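Local coordinates for protein cyclopenase asqI (PDB 5YY3) that catalyses, with one zinc ion per subunit, the conversion of 4'-methoxycyclopenin into 4'-methoxyviridicatin with loss of methyl isocyanate in aspoquinolone biosynthesis, at residues A158-T163 with M456-K461; S174-D179 with E226-C231; L236-N241 with F246-Y251; I508-A513 with N560-V565. One frame throughout, in Å; residues are numbered along the deposited sequence.

In the fold
All four contacts are largely buried. In interactions 2 and 4, nearer the middle of the chain, every touching residue is buried; interactions 1 and 3 sit farther out, include partly exposed residues and have the more extensive inter-subunit contacts. Interaction 1 joins the helical hemocyanin-like region to the Ig-like one through a salt bridge. Interaction 2 ties a short helix to helix 210-231 with a tyrosine-glutamate bond. Interaction 3 is an arginine-glutamate pair within the loop that follows that helix, and interaction 4 is apolar, inside the Ig-like region. Glu-228 of interaction 2 also hydrogen-bonds to the backbone N of Val-565 in interaction 4, and Glu-226 to that of Val-237 in interaction 3.

Interaction 1 (A158-T163 with M456-K461); sequences AGEICT and MESKAK
Lys-459 NZ is gripped by three partners: Glu-160 OE2, a water and the backbone oxygen of Ala-171. The salt bridge from Lys-459 NZ to Glu-160 OE2 measures 2.5 Å, very short, so its exact length deserves some caution. The water accepts from Lys-459 NZ at 3.1 Å and reaches on, weakly, to the carbonyl oxygen of Ile-161. The two long side chains cross at about a right angle. Glu-160 runs out extended from its backbone, CG anti to N (chi1 -177°), while the lysine chain stays straight until chi4 (57°), where a bend brings the ammonium group onto the carboxylate. The other carboxylate oxygen, Glu-160 OE1, sits beside the lysine stem, 3.1 Å from Lys-459 CG. What meets here are two loops from different parts of the fold: 158-163 precedes helix 174-177 of the hemocyanin-type helical region, and 456-461 connects strands 443-449 and 461-475 of the Ig-like region. Ser-458 lends its CB, which touches Glu-160 CD at 3.8 Å, while its hydroxyl is hydrogen-bonded to Asp-178. Cys-162 SG packs against Lys-459 CE at 4.3 Å. That sulfur is joined in a disulfide to Cys-162 of the second subunit, so the inter-subunit link runs right past the aliphatic end of the lysine.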
loop_
_atom_site.group_PDB
_atom_site.type_symbol
_atom_site.label_atom_id
_atom_site.label_comp_id
_atom_site.label_asym_id
_atom_site.label_seq_id
_atom_site.Cartn_x
_atom_site.Cartn_y
_atom_site.Cartn_z
ATOM N N ALA A 158 16.498 1.419 -22.725
ATOM C CA ALA A 158 16.280 1.081 -21.326
ATOM C C ALA A 158 15.078 1.824 -20.790
ATOM O O ALA A 158 14.980 3.033 -20.922
ATOM C CB ALA A 158 17.518 1.406 -20.499
ATOM N N GLY A 159 14.149 1.097 -20.193
ATOM C CA GLY A 159 13.009 1.744 -19.572
ATOM C C GLY A 159 13.299 1.955 -18.103
ATOM O O GLY A 159 14.418 1.735 -17.647
ATOM N N GLU A 160 12.283 2.377 -17.365
ATOM C CA GLU A 160 12.411 2.672 -15.952
ATOM C C GLU A 160 12.243 1.399 -15.124
ATOM O O GLU A 160 11.508 0.497 -15.506
ATOM C CB GLU A 160 11.362 3.718 -15.555
ATOM C CG GLU A 160 11.409 4.180 -14.118
ATOM C CD GLU A 160 10.098 4.807 -13.688
ATOM O OE1 GLU A 160 9.029 4.347 -14.159
ATOM O OE2 GLU A 160 10.143 5.760 -12.882
ATOM N N ILE A 161 12.931 1.319 -13.991
ATOM C CA ILE A 161 12.722 0.215 -13.068
ATOM C C ILE A 161 11.516 0.534 -12.166
ATOM O O ILE A 161 11.669 1.292 -11.200
ATOM C CB ILE A 161 14.011 -0.047 -12.242
ATOM C CG1 ILE A 161 15.185 -0.342 -13.178
ATOM C CG2 ILE A 161 13.848 -1.215 -11.273
ATOM C CD1 ILE A 161 16.451 -0.838 -12.466
ATOM N N CYS A 162 10.320 0.014 -12.504
ATOM C CA CYS A 162 9.117 0.196 -11.650
ATOM C C CYS A 162 8.967 -1.133 -10.892
ATOM O O CYS A 162 8.574 -2.170 -11.452
ATOM C CB CYS A 162 7.800 0.617 -12.437
ATOM S SG CYS A 162 6.074 1.427 -12.946
ATOM N N THR A 163 9.309 -1.076 -9.607
ATOM C CA THR A 163 9.405 -2.227 -8.717
ATOM C C THR A 163 8.870 -1.831 -7.329
ATOM O O THR A 163 8.810 -0.649 -7.012
ATOM C CB THR A 163 10.885 -2.715 -8.683
ATOM O OG1 THR A 163 11.037 -3.897 -9.478
ATOM C CG2 THR A 163 11.404 -2.944 -7.326
ATOM N N MET A 456 12.896 10.616 -22.795
ATOM C CA MET A 456 13.261 10.572 -21.370
ATOM C C MET A 456 12.097 10.743 -20.389
ATOM O O MET A 456 12.272 11.313 -19.319
ATOM C CB MET A 456 14.330 11.628 -21.066
ATOM C CG MET A 456 15.601 11.444 -21.902
ATOM S SD MET A 456 16.259 9.767 -21.759
ATOM C CE MET A 456 16.905 9.453 -23.403
ATOM N N GLU A 457 10.922 10.229 -20.738
ATOM C CA GLU A 457 9.761 10.296 -19.846
ATOM C C GLU A 457 9.557 8.970 -19.119
ATOM O O GLU A 457 10.072 7.936 -19.539
ATOM C CB GLU A 457 8.499 10.672 -20.628
ATOM C CG GLU A 457 8.594 12.016 -21.326
ATOM C CD GLU A 457 7.306 12.401 -22.031
ATOM O OE1 GLU A 457 6.653 11.529 -22.631
ATOM O OE2 GLU A 457 6.947 13.588 -21.992
ATOM N N SER A 458 8.814 8.997 -18.017
ATOM C CA SER A 458 8.566 7.765 -17.274
ATOM C C SER A 458 7.139 7.685 -16.764
ATOM O O SER A 458 6.508 8.715 -16.517
ATOM C CB SER A 458 9.548 7.635 -16.110
ATOM O OG SER A 458 9.519 8.793 -15.287
ATOM N N LYS A 459 6.644 6.448 -16.654
ATOM C CA LYS A 459 5.390 6.098 -15.981
ATOM C C LYS A 459 4.115 6.520 -16.728
ATOM O O LYS A 459 3.165 5.749 -16.789
ATOM C CB LYS A 459 5.381 6.671 -14.554
ATOM C CG LYS A 459 6.409 6.003 -13.619
ATOM C CD LYS A 459 5.929 6.013 -12.157
ATOM C CE LYS A 459 6.922 5.326 -11.216
ATOM N NZ LYS A 459 8.298 5.938 -11.267
ATOM N N ALA A 460 4.096 7.729 -17.286
ATOM C CA ALA A 460 2.948 8.213 -18.061
ATOM C C ALA A 460 3.277 9.520 -18.786
ATOM O O ALA A 460 4.302 10.150 -18.521
ATOM C CB ALA A 460 1.727 8.414 -17.159
ATOM N N LYS A 461 2.411 9.889 -19.723
ATOM C CA LYS A 461 2.399 11.217 -20.319
ATOM C C LYS A 461 1.040 11.836 -20.031
ATOM O O LYS A 461 0.038 11.382 -20.580
ATOM C CB LYS A 461 2.640 11.168 -21.833
ATOM C CG LYS A 461 2.575 12.538 -22.521
ATOM C CD LYS A 461 3.741 13.425 -22.073
ATOM C CE LYS A 461 3.743 14.774 -22.769
ATOM N NZ LYS A 461 5.047 15.488 -22.599
HETATM O O HOH W 1 10.104 3.929 -9.823
#

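Interaction 2 (S174-D179 with E226-C231); sequences SYWRDD and ETESLC
Helix 210-231, which carries the zinc ligand His-218, is met here by the short helix 174-177, just ahead of the helix bearing His-186 and His-190. Tyr-175 and Glu-228 reach for each other from opposite directions, and Tyr-175 OH donates to Glu-228 OE2 across 2.4 Å, a bond so short that its length is doubtful. The carboxylate oxygen lies at the edge of the phenol ring, near its plane, with the two flat groups turned 49° apart. Trp-232 is hydrogen-bonded to the same hydroxyl. A bend at chi2 (82°) lays the glutamate chain over Trp-176: Glu-228 CG stands 4.0 Å from the centroid of the Trp-176 five-membered ring, a CH-pi contact over the face. In the plane of the indole, at its edge, a water accepts from Trp-176 NE1 at 2.9 Å. The same water is 2.8 Å from Glu-228 OE1, an oxygen that is also hydrogen-bonded to the backbone N of Val-565. One carboxylate therefore bonds the tyrosine directly, the tryptophan through the water, and Val-565 of the Ig-like region. The Trp-176 side chain is about 10 Å from that of His-186, which places this pairing outside the first shell, within the helical metal-binding domain of the hemocyanin and tyrosinase family.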
loop_
_atom_site.group_PDB
_atom_site.type_symbol
_atom_site.label_atom_id
_atom_site.label_comp_id
_atom_site.label_asym_id
_atom_site.label_seq_id
_atom_site.Cartn_x
_atom_site.Cartn_y
_atom_site.Cartn_z
ATOM N N SER A 174 6.886 10.775 -10.887
ATOM C CA SER A 174 7.900 10.736 -11.924
ATOM C C SER A 174 7.367 11.150 -13.311
ATOM O O SER A 174 8.069 11.820 -14.064
ATOM C CB SER A 174 8.518 9.317 -11.921
ATOM O OG SER A 174 8.754 8.833 -13.220
ATOM N N TYR A 175 6.131 10.775 -13.643
ATOM C CA TYR A 175 5.553 11.133 -14.958
ATOM C C TYR A 175 5.503 12.654 -15.150
ATOM O O TYR A 175 5.688 13.187 -16.250
ATOM C CB TYR A 175 4.135 10.546 -15.138
ATOM C CG TYR A 175 3.076 11.212 -14.273
ATOM C CD1 TYR A 175 2.815 10.758 -12.978
ATOM C CD2 TYR A 175 2.342 12.297 -14.749
ATOM C CE1 TYR A 175 1.858 11.373 -12.184
ATOM C CE2 TYR A 175 1.397 12.921 -13.964
ATOM C CZ TYR A 175 1.148 12.455 -12.682
ATOM O OH TYR A 175 0.196 13.085 -11.898
ATOM N N TRP A 176 5.261 13.349 -14.053
ATOM C CA TRP A 176 5.149 14.785 -14.066
ATOM C C TRP A 176 6.545 15.417 -14.072
ATOM O O TRP A 176 6.811 16.330 -14.851
ATOM C CB TRP A 176 4.344 15.229 -12.849
ATOM C CG TRP A 176 3.661 16.545 -12.926
ATOM C CD1 TRP A 176 2.399 16.775 -13.364
ATOM C CD2 TRP A 176 4.171 17.814 -12.466
ATOM N NE1 TRP A 176 2.089 18.110 -13.230
ATOM C CE2 TRP A 176 3.156 18.765 -12.682
ATOM C CE3 TRP A 176 5.380 18.225 -11.899
ATOM C CZ2 TRP A 176 3.318 20.117 -12.355
ATOM C CZ3 TRP A 176 5.540 19.578 -11.578
ATOM C CH2 TRP A 176 4.517 20.502 -11.814
ATOM N N ARG A 177 7.443 14.930 -13.223
ATOM C CA ARG A 177 8.790 15.520 -13.157
ATOM C C ARG A 177 9.635 15.223 -14.400
ATOM O O ARG A 177 10.472 16.047 -14.798
ATOM C CB ARG A 177 9.524 15.038 -11.912
ATOM C CG ARG A 177 8.844 15.420 -10.583
ATOM C CD ARG A 177 9.757 15.075 -9.399
ATOM N NE ARG A 177 10.236 13.700 -9.509
ATOM C CZ ARG A 177 9.782 12.675 -8.785
ATOM N NH1 ARG A 177 8.852 12.853 -7.853
ATOM N NH2 ARG A 177 10.270 11.466 -8.988
ATOM N N ASP A 178 9.419 14.062 -15.020
ATOM C CA ASP A 178 10.164 13.697 -16.226
ATOM C C ASP A 178 9.490 14.177 -17.496
ATOM O O ASP A 178 9.954 13.871 -18.596
ATOM C CB ASP A 178 10.334 12.186 -16.336
ATOM C CG ASP A 178 11.321 11.635 -15.353
ATOM O OD1 ASP A 178 12.362 12.258 -15.137
ATOM O OD2 ASP A 178 11.063 10.541 -14.809
ATOM N N ASP A 179 8.375 14.881 -17.369
ATOM C CA ASP A 179 7.670 15.313 -18.565
ATOM C C ASP A 179 8.613 16.101 -19.479
ATOM O O ASP A 179 9.243 17.076 -19.052
ATOM C CB ASP A 179 6.444 16.137 -18.207
ATOM C CG ASP A 179 5.681 16.583 -19.425
ATOM O OD1 ASP A 179 6.141 17.530 -20.090
ATOM O OD2 ASP A 179 4.621 15.990 -19.723
ATOM N N GLU A 226 2.707 20.322 -5.760
ATOM C CA GLU A 226 2.100 19.913 -4.511
ATOM C C GLU A 226 0.658 19.516 -4.753
ATOM O O GLU A 226 0.183 18.529 -4.201
ATOM C CB GLU A 226 2.197 21.030 -3.477
ATOM C CG GLU A 226 3.577 21.113 -2.845
ATOM C CD GLU A 226 3.540 21.717 -1.456
ATOM O OE1 GLU A 226 3.074 22.867 -1.311
ATOM O OE2 GLU A 226 3.978 21.045 -0.500
ATOM N N THR A 227 -0.038 20.280 -5.592
ATOM C CA THR A 227 -1.414 19.945 -5.936
ATOM C C THR A 227 -1.463 18.592 -6.653
ATOM O O THR A 227 -2.370 17.790 -6.424
ATOM C CB THR A 227 -2.044 21.044 -6.810
ATOM O OG1 THR A 227 -2.105 22.264 -6.051
ATOM C CG2 THR A 227 -3.444 20.653 -7.268
ATOM N N GLU A 228 -0.484 18.340 -7.517
ATOM C CA GLU A 228 -0.418 17.074 -8.244
ATOM C C GLU A 228 -0.209 15.939 -7.249
ATOM O O GLU A 228 -0.788 14.852 -7.385
ATOM C CB GLU A 228 0.711 17.087 -9.274
ATOM C CG GLU A 228 0.643 15.948 -10.279
ATOM C CD GLU A 228 -0.319 16.234 -11.425
ATOM O OE1 GLU A 228 -1.024 17.271 -11.382
ATOM O OE2 GLU A 228 -0.361 15.420 -12.381
ATOM N N SER A 229 0.628 16.199 -6.250
ATOM C CA SER A 229 0.813 15.282 -5.135
ATOM C C SER A 229 -0.509 14.916 -4.424
ATOM O O SER A 229 -0.773 13.751 -4.155
ATOM C CB SER A 229 1.795 15.881 -4.134
ATOM O OG SER A 229 2.405 14.852 -3.370
ATOM N N LEU A 230 -1.335 15.913 -4.128
ATOM C CA LEU A 230 -2.586 15.680 -3.431
ATOM C C LEU A 230 -3.548 14.812 -4.233
ATOM O O LEU A 230 -4.378 14.098 -3.664
ATOM C CB LEU A 230 -3.258 17.011 -3.102
ATOM C CG LEU A 230 -3.227 17.436 -1.639
ATOM C CD1 LEU A 230 -1.867 17.166 -1.062
ATOM C CD2 LEU A 230 -3.572 18.909 -1.531
ATOM N N CYS A 231 -3.444 14.880 -5.555
ATOM C CA CYS A 231 -4.340 14.125 -6.417
ATOM C C CYS A 231 -4.134 12.618 -6.233
ATOM O O CYS A 231 -5.079 11.828 -6.302
ATOM C CB CYS A 231 -4.126 14.533 -7.874
ATOM S SG CYS A 231 -4.444 16.299 -8.196
HETATM O O HOH W 2 -0.676 18.590 -13.815
#

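Interaction 3 (L236-N241 with F246-Y251); sequences LVRPWN and FLENGY
Arg-238 and Glu-248 come at each other from opposite directions, with guanidinium and carboxylate nearly coplanar, their planes 26° apart. They belong to the long loop between helices 210-231 and 288-304 of the hemocyanin-type domain, which folds back on itself here, with Trp-240 at the centre of an inverse gamma turn. The arginine chain runs out extended and then bends at chi3 (-35°), presenting the edge of its guanidinium to the glutamate. NH2 faces both carboxylate oxygens. The bond from Arg-238 NH2 to Glu-248 OE1 is 2.7 Å long, but NH2 is modelled too close to its neighbour, so the details of this pairing are doubtful. Arg-238 NH1 adds a weak bond to Glu-248 OE1 at 3.2 Å and another weak one to the backbone oxygen of Phe-246 at 3.4 Å, and it also has a salt bridge to Asp-245. Glu-248 OE2 is hydrogen-bonded to the backbone N of Leu-236 of the third subunit, so the ion pair sits at a subunit interface. Beside it, Trp-240, whose ring meets Phe-363 edge-to-face, crosses Leu-247 at about a right angle. There Trp-240 CZ3 touches Leu-247 CG at 3.9 Å.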
loop_
_atom_site.group_PDB
_atom_site.type_symbol
_atom_site.label_atom_id
_atom_site.label_comp_id
_atom_site.label_asym_id
_atom_site.label_seq_id
_atom_site.Cartn_x
_atom_site.Cartn_y
_atom_site.Cartn_z
ATOM N N LEU A 236 2.414 16.295 1.194
ATOM C CA LEU A 236 2.920 17.574 0.742
ATOM C C LEU A 236 4.446 17.539 0.854
ATOM O O LEU A 236 5.011 16.716 1.584
ATOM C CB LEU A 236 2.324 18.716 1.569
ATOM C CG LEU A 236 0.827 19.042 1.438
ATOM C CD1 LEU A 236 0.392 20.044 2.507
ATOM C CD2 LEU A 236 0.466 19.561 0.048
ATOM N N VAL A 237 5.121 18.414 0.121
ATOM C CA VAL A 237 6.578 18.432 0.129
ATOM C C VAL A 237 7.151 19.048 1.404
ATOM O O VAL A 237 6.683 20.105 1.850
ATOM C CB VAL A 237 7.108 19.193 -1.088
ATOM C CG1 VAL A 237 8.538 19.623 -0.870
ATOM C CG2 VAL A 237 6.968 18.331 -2.340
ATOM N N ARG A 238 8.155 18.388 1.995
ATOM C CA ARG A 238 8.913 18.982 3.097
ATOM C C ARG A 238 9.915 19.972 2.524
ATOM O O ARG A 238 10.823 19.587 1.798
ATOM C CB ARG A 238 9.635 17.923 3.930
ATOM C CG ARG A 238 10.178 18.462 5.273
ATOM C CD ARG A 238 11.240 17.524 5.895
ATOM N NE ARG A 238 10.898 16.144 5.604
ATOM C CZ ARG A 238 11.761 15.168 5.353
ATOM N NH1 ARG A 238 13.071 15.376 5.358
ATOM N NH2 ARG A 238 11.292 13.961 5.100
ATOM N N PRO A 239 9.760 21.255 2.848
ATOM C CA PRO A 239 10.710 22.220 2.276
ATOM C C PRO A 239 12.109 22.002 2.811
ATOM O O PRO A 239 12.265 21.448 3.898
ATOM C CB PRO A 239 10.155 23.573 2.716
ATOM C CG PRO A 239 9.320 23.264 3.920
ATOM C CD PRO A 239 8.762 21.888 3.724
ATOM N N TRP A 240 13.110 22.420 2.046
ATOM C CA TRP A 240 14.501 22.342 2.476
ATOM C C TRP A 240 14.835 23.550 3.325
ATOM O O TRP A 240 15.707 24.350 2.959
ATOM C CB TRP A 240 15.430 22.280 1.260
ATOM C CG TRP A 240 16.850 21.882 1.586
ATOM C CD1 TRP A 240 17.924 22.708 1.739
ATOM C CD2 TRP A 240 17.338 20.550 1.782
ATOM N NE1 TRP A 240 19.046 21.978 2.019
ATOM C CE2 TRP A 240 18.716 20.648 2.053
ATOM C CE3 TRP A 240 16.740 19.281 1.751
ATOM C CZ2 TRP A 240 19.507 19.532 2.295
ATOM C CZ3 TRP A 240 17.518 18.177 1.997
ATOM C CH2 TRP A 240 18.894 18.307 2.269
ATOM N N ASN A 241 14.110 23.705 4.435
ATOM C CA ASN A 241 14.290 24.853 5.327
ATOM C C ASN A 241 15.435 24.639 6.318
ATOM O O ASN A 241 16.115 25.591 6.706
ATOM C CB ASN A 241 12.995 25.158 6.082
ATOM C CG ASN A 241 11.952 25.853 5.206
ATOM O OD1 ASN A 241 12.293 26.563 4.262
ATOM N ND2 ASN A 241 10.674 25.634 5.509
ATOM N N PHE A 246 17.836 15.296 5.785
ATOM C CA PHE A 246 18.074 14.111 5.003
ATOM C C PHE A 246 17.154 14.089 3.795
ATOM O O PHE A 246 16.050 14.605 3.842
ATOM C CB PHE A 246 17.856 12.861 5.850
ATOM C CG PHE A 246 18.873 12.675 6.948
ATOM C CD1 PHE A 246 20.088 12.056 6.689
ATOM C CD2 PHE A 246 18.591 13.063 8.245
ATOM C CE1 PHE A 246 21.028 11.862 7.702
ATOM C CE2 PHE A 246 19.518 12.861 9.269
ATOM C CZ PHE A 246 20.738 12.263 8.994
ATOM N N LEU A 247 17.630 13.504 2.708
ATOM C CA LEU A 247 16.783 13.119 1.597
ATOM C C LEU A 247 16.497 11.621 1.730
ATOM O O LEU A 247 17.263 10.796 1.247
ATOM C CB LEU A 247 17.476 13.428 0.273
ATOM C CG LEU A 247 17.615 14.905 -0.105
ATOM C CD1 LEU A 247 18.739 15.079 -1.083
ATOM C CD2 LEU A 247 16.314 15.400 -0.713
ATOM N N GLU A 248 15.403 11.253 2.380
ATOM C CA GLU A 248 15.269 9.863 2.799
ATOM C C GLU A 248 14.925 8.854 1.694
ATOM O O GLU A 248 15.037 7.647 1.922
ATOM C CB GLU A 248 14.230 9.760 3.920
ATOM C CG GLU A 248 12.841 10.192 3.535
ATOM C CD GLU A 248 12.468 11.528 4.154
ATOM O OE1 GLU A 248 13.260 12.486 4.006
ATOM O OE2 GLU A 248 11.384 11.627 4.784
ATOM N N ASN A 249 14.532 9.316 0.510
ATOM C CA ASN A 249 14.134 8.374 -0.534
ATOM C C ASN A 249 15.173 8.078 -1.612
ATOM O O ASN A 249 15.115 7.026 -2.274
ATOM C CB ASN A 249 12.858 8.859 -1.200
ATOM C CG ASN A 249 11.673 8.700 -0.298
ATOM O OD1 ASN A 249 11.536 7.679 0.371
ATOM N ND2 ASN A 249 10.843 9.726 -0.218
ATOM N N GLY A 250 16.119 8.984 -1.815
ATOM C CA GLY A 250 17.151 8.697 -2.796
ATOM C C GLY A 250 16.584 8.788 -4.199
ATOM O O GLY A 250 15.379 8.738 -4.400
ATOM N N TYR A 251 17.451 8.921 -5.188
ATOM C CA TYR A 251 16.975 9.225 -6.517
ATOM C C TYR A 251 17.845 8.582 -7.568
ATOM O O TYR A 251 19.072 8.586 -7.455
ATOM C CB TYR A 251 16.931 10.749 -6.717
ATOM C CG TYR A 251 16.802 11.184 -8.157
ATOM C CD1 TYR A 251 15.619 10.987 -8.850
ATOM C CD2 TYR A 251 17.855 11.806 -8.816
ATOM C CE1 TYR A 251 15.482 11.391 -10.155
ATOM C CE2 TYR A 251 17.725 12.220 -10.134
ATOM C CZ TYR A 251 16.530 12.005 -10.792
ATOM O OH TYR A 251 16.368 12.386 -12.101
#

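Interaction 4 (I508-A513 with N560-V565); sequences IEMDRA and NLMLPV
Met-510 and Met-562 slide past each other in opposite directions, and each tucks its methyl against the other's backbone. Met-510 CE lies 3.4 Å from the carbonyl oxygen of Met-562. In return, Met-562 CE rests 3.6 Å from the carbonyl oxygen of Met-510. Met-510 CE and Met-562 CE touch at 3.8 Å. Both chains are curled to do this. Met-510 turns at chi2 (-62°) and again at chi3 (-73°), so its hooked end drops into a hollow walled by the Met-562 carbonyl and methyl and by Leu-563 CD1, which stands 3.8 Å from Met-510 CE. Leu-563 leaves its backbone pointing away from the strand, yet its methyl comes back far enough to close that hollow. The strand here, 508-517, belongs to the Ig-like region, and Met-510 with Asp-511 forms a classic beta bulge opposite Leu-493. The partner, 560-565, runs from the end of a 3-10 segment into the loop before strand 571-580. Tyr-467 of strand 461-475 packs on both methionines and on Leu-563. At the start of the strand a second knob, Ile-508 CD1, lies against the proline ring, 4.2 Å from Pro-564 CG. Helix 210-231 flanks this end: Arg-224 and Thr-227 touch Ile-508, and Arg-224 NH1 hydrogen-bonds to the Met-562 carbonyl oxygen, the same atom against which the Met-510 methyl is lodged.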
loop_
_atom_site.group_PDB
_atom_site.type_symbol
_atom_site.label_atom_id
_atom_site.label_comp_id
_atom_site.label_asym_id
_atom_site.label_seq_id
_atom_site.Cartn_x
_atom_site.Cartn_y
_atom_site.Cartn_z
ATOM N N ILE A 508 -3.194 28.446 -8.288
ATOM C CA ILE A 508 -2.524 28.209 -9.561
ATOM C C ILE A 508 -3.078 29.133 -10.657
ATOM O O ILE A 508 -4.290 29.147 -10.903
ATOM C CB ILE A 508 -2.723 26.755 -10.005
ATOM C CG1 ILE A 508 -2.103 25.783 -8.998
ATOM C CG2 ILE A 508 -2.210 26.544 -11.419
ATOM C CD1 ILE A 508 -2.454 24.324 -9.275
ATOM N N GLU A 509 -2.206 29.896 -11.320
ATOM C CA GLU A 509 -2.652 30.805 -12.362
ATOM C C GLU A 509 -2.977 30.037 -13.633
ATOM O O GLU A 509 -2.182 29.230 -14.096
ATOM C CB GLU A 509 -1.600 31.887 -12.651
ATOM C CG GLU A 509 -2.163 33.046 -13.515
ATOM C CD GLU A 509 -1.093 33.981 -14.065
ATOM O OE1 GLU A 509 0.081 33.794 -13.710
ATOM O OE2 GLU A 509 -1.422 34.898 -14.866
ATOM N N MET A 510 -4.145 30.308 -14.206
ATOM C CA MET A 510 -4.621 29.571 -15.369
ATOM C C MET A 510 -4.796 30.468 -16.594
ATOM O O MET A 510 -4.760 29.999 -17.743
ATOM C CB MET A 510 -5.940 28.870 -15.030
ATOM C CG MET A 510 -5.780 27.771 -13.962
ATOM S SD MET A 510 -4.670 26.452 -14.530
ATOM C CE MET A 510 -5.741 25.668 -15.737
ATOM N N ASP A 511 -4.974 31.764 -16.355
ATOM C CA ASP A 511 -5.200 32.685 -17.464
ATOM C C ASP A 511 -5.242 34.132 -17.017
ATOM O O ASP A 511 -5.529 34.439 -15.852
ATOM C CB ASP A 511 -6.509 32.359 -18.189
ATOM C CG ASP A 511 -6.465 32.728 -19.663
ATOM O OD1 ASP A 511 -5.479 33.372 -20.094
ATOM O OD2 ASP A 511 -7.417 32.369 -20.389
ATOM N N ARG A 512 -4.963 35.006 -17.978
ATOM C CA ARG A 512 -5.051 36.458 -17.827
ATOM C C ARG A 512 -5.517 37.022 -19.162
ATOM O O ARG A 512 -4.847 36.815 -20.178
ATOM C CB ARG A 512 -3.705 37.061 -17.440
ATOM C CG ARG A 512 -3.812 38.454 -16.889
ATOM C CD ARG A 512 -2.568 39.270 -17.181
ATOM N NE ARG A 512 -1.345 38.628 -16.701
ATOM C CZ ARG A 512 -0.250 38.463 -17.438
ATOM N NH1 ARG A 512 -0.222 38.896 -18.694
ATOM N NH2 ARG A 512 0.816 37.872 -16.918
ATOM N N ALA A 513 -6.659 37.704 -19.188
ATOM C CA ALA A 513 -7.221 38.116 -20.467
ATOM C C ALA A 513 -7.879 39.485 -20.424
ATOM O O ALA A 513 -8.666 39.800 -19.523
ATOM C CB ALA A 513 -8.214 37.083 -20.956
ATOM N N ASN A 560 -0.273 20.272 -21.799
ATOM C CA ASN A 560 -0.665 18.978 -21.257
ATOM C C ASN A 560 -0.636 18.906 -19.727
ATOM O O ASN A 560 -1.221 17.985 -19.149
ATOM C CB ASN A 560 0.227 17.876 -21.806
ATOM C CG ASN A 560 1.640 17.978 -21.293
ATOM O OD1 ASN A 560 2.266 19.025 -21.409
ATOM N ND2 ASN A 560 2.153 16.891 -20.723
ATOM N N LEU A 561 0.027 19.868 -19.074
ATOM C CA LEU A 561 0.074 19.893 -17.611
ATOM C C LEU A 561 -0.751 21.023 -17.030
ATOM O O LEU A 561 -0.653 21.299 -15.836
ATOM C CB LEU A 561 1.522 20.034 -17.100
ATOM C CG LEU A 561 2.525 18.993 -17.566
ATOM C CD1 LEU A 561 3.872 19.225 -16.898
ATOM C CD2 LEU A 561 2.002 17.590 -17.274
ATOM N N MET A 562 -1.547 21.694 -17.861
ATOM C CA MET A 562 -2.283 22.872 -17.398
ATOM C C MET A 562 -3.240 22.503 -16.291
ATOM O O MET A 562 -3.422 23.251 -15.333
ATOM C CB MET A 562 -3.036 23.536 -18.549
ATOM C CG MET A 562 -2.151 24.443 -19.400
ATOM S SD MET A 562 -1.690 25.940 -18.512
ATOM C CE MET A 562 -3.285 26.761 -18.420
ATOM N N LEU A 563 -3.846 21.330 -16.417
ATOM C CA LEU A 563 -4.767 20.848 -15.395
ATOM C C LEU A 563 -4.064 19.913 -14.423
ATOM O O LEU A 563 -3.347 19.013 -14.852
ATOM C CB LEU A 563 -5.950 20.133 -16.050
ATOM C CG LEU A 563 -7.332 20.763 -16.178
ATOM C CD1 LEU A 563 -7.267 22.233 -16.440
ATOM C CD2 LEU A 563 -8.109 20.050 -17.267
ATOM N N PRO A 564 -4.265 20.119 -13.113
ATOM C CA PRO A 564 -3.900 19.055 -12.176
ATOM C C PRO A 564 -4.567 17.755 -12.602
ATOM O O PRO A 564 -5.658 17.820 -13.139
ATOM C CB PRO A 564 -4.446 19.559 -10.845
ATOM C CG PRO A 564 -4.381 21.064 -10.979
ATOM C CD PRO A 564 -4.728 21.333 -12.420
ATOM N N VAL A 565 -3.917 16.616 -12.391
ATOM C CA VAL A 565 -4.395 15.334 -12.902
ATOM C C VAL A 565 -5.801 14.961 -12.358
ATOM O O VAL A 565 -6.590 14.320 -13.058
ATOM C CB VAL A 565 -3.361 14.207 -12.590
ATOM C CG1 VAL A 565 -3.194 13.999 -11.093
ATOM C CG2 VAL A 565 -3.721 12.889 -13.286
#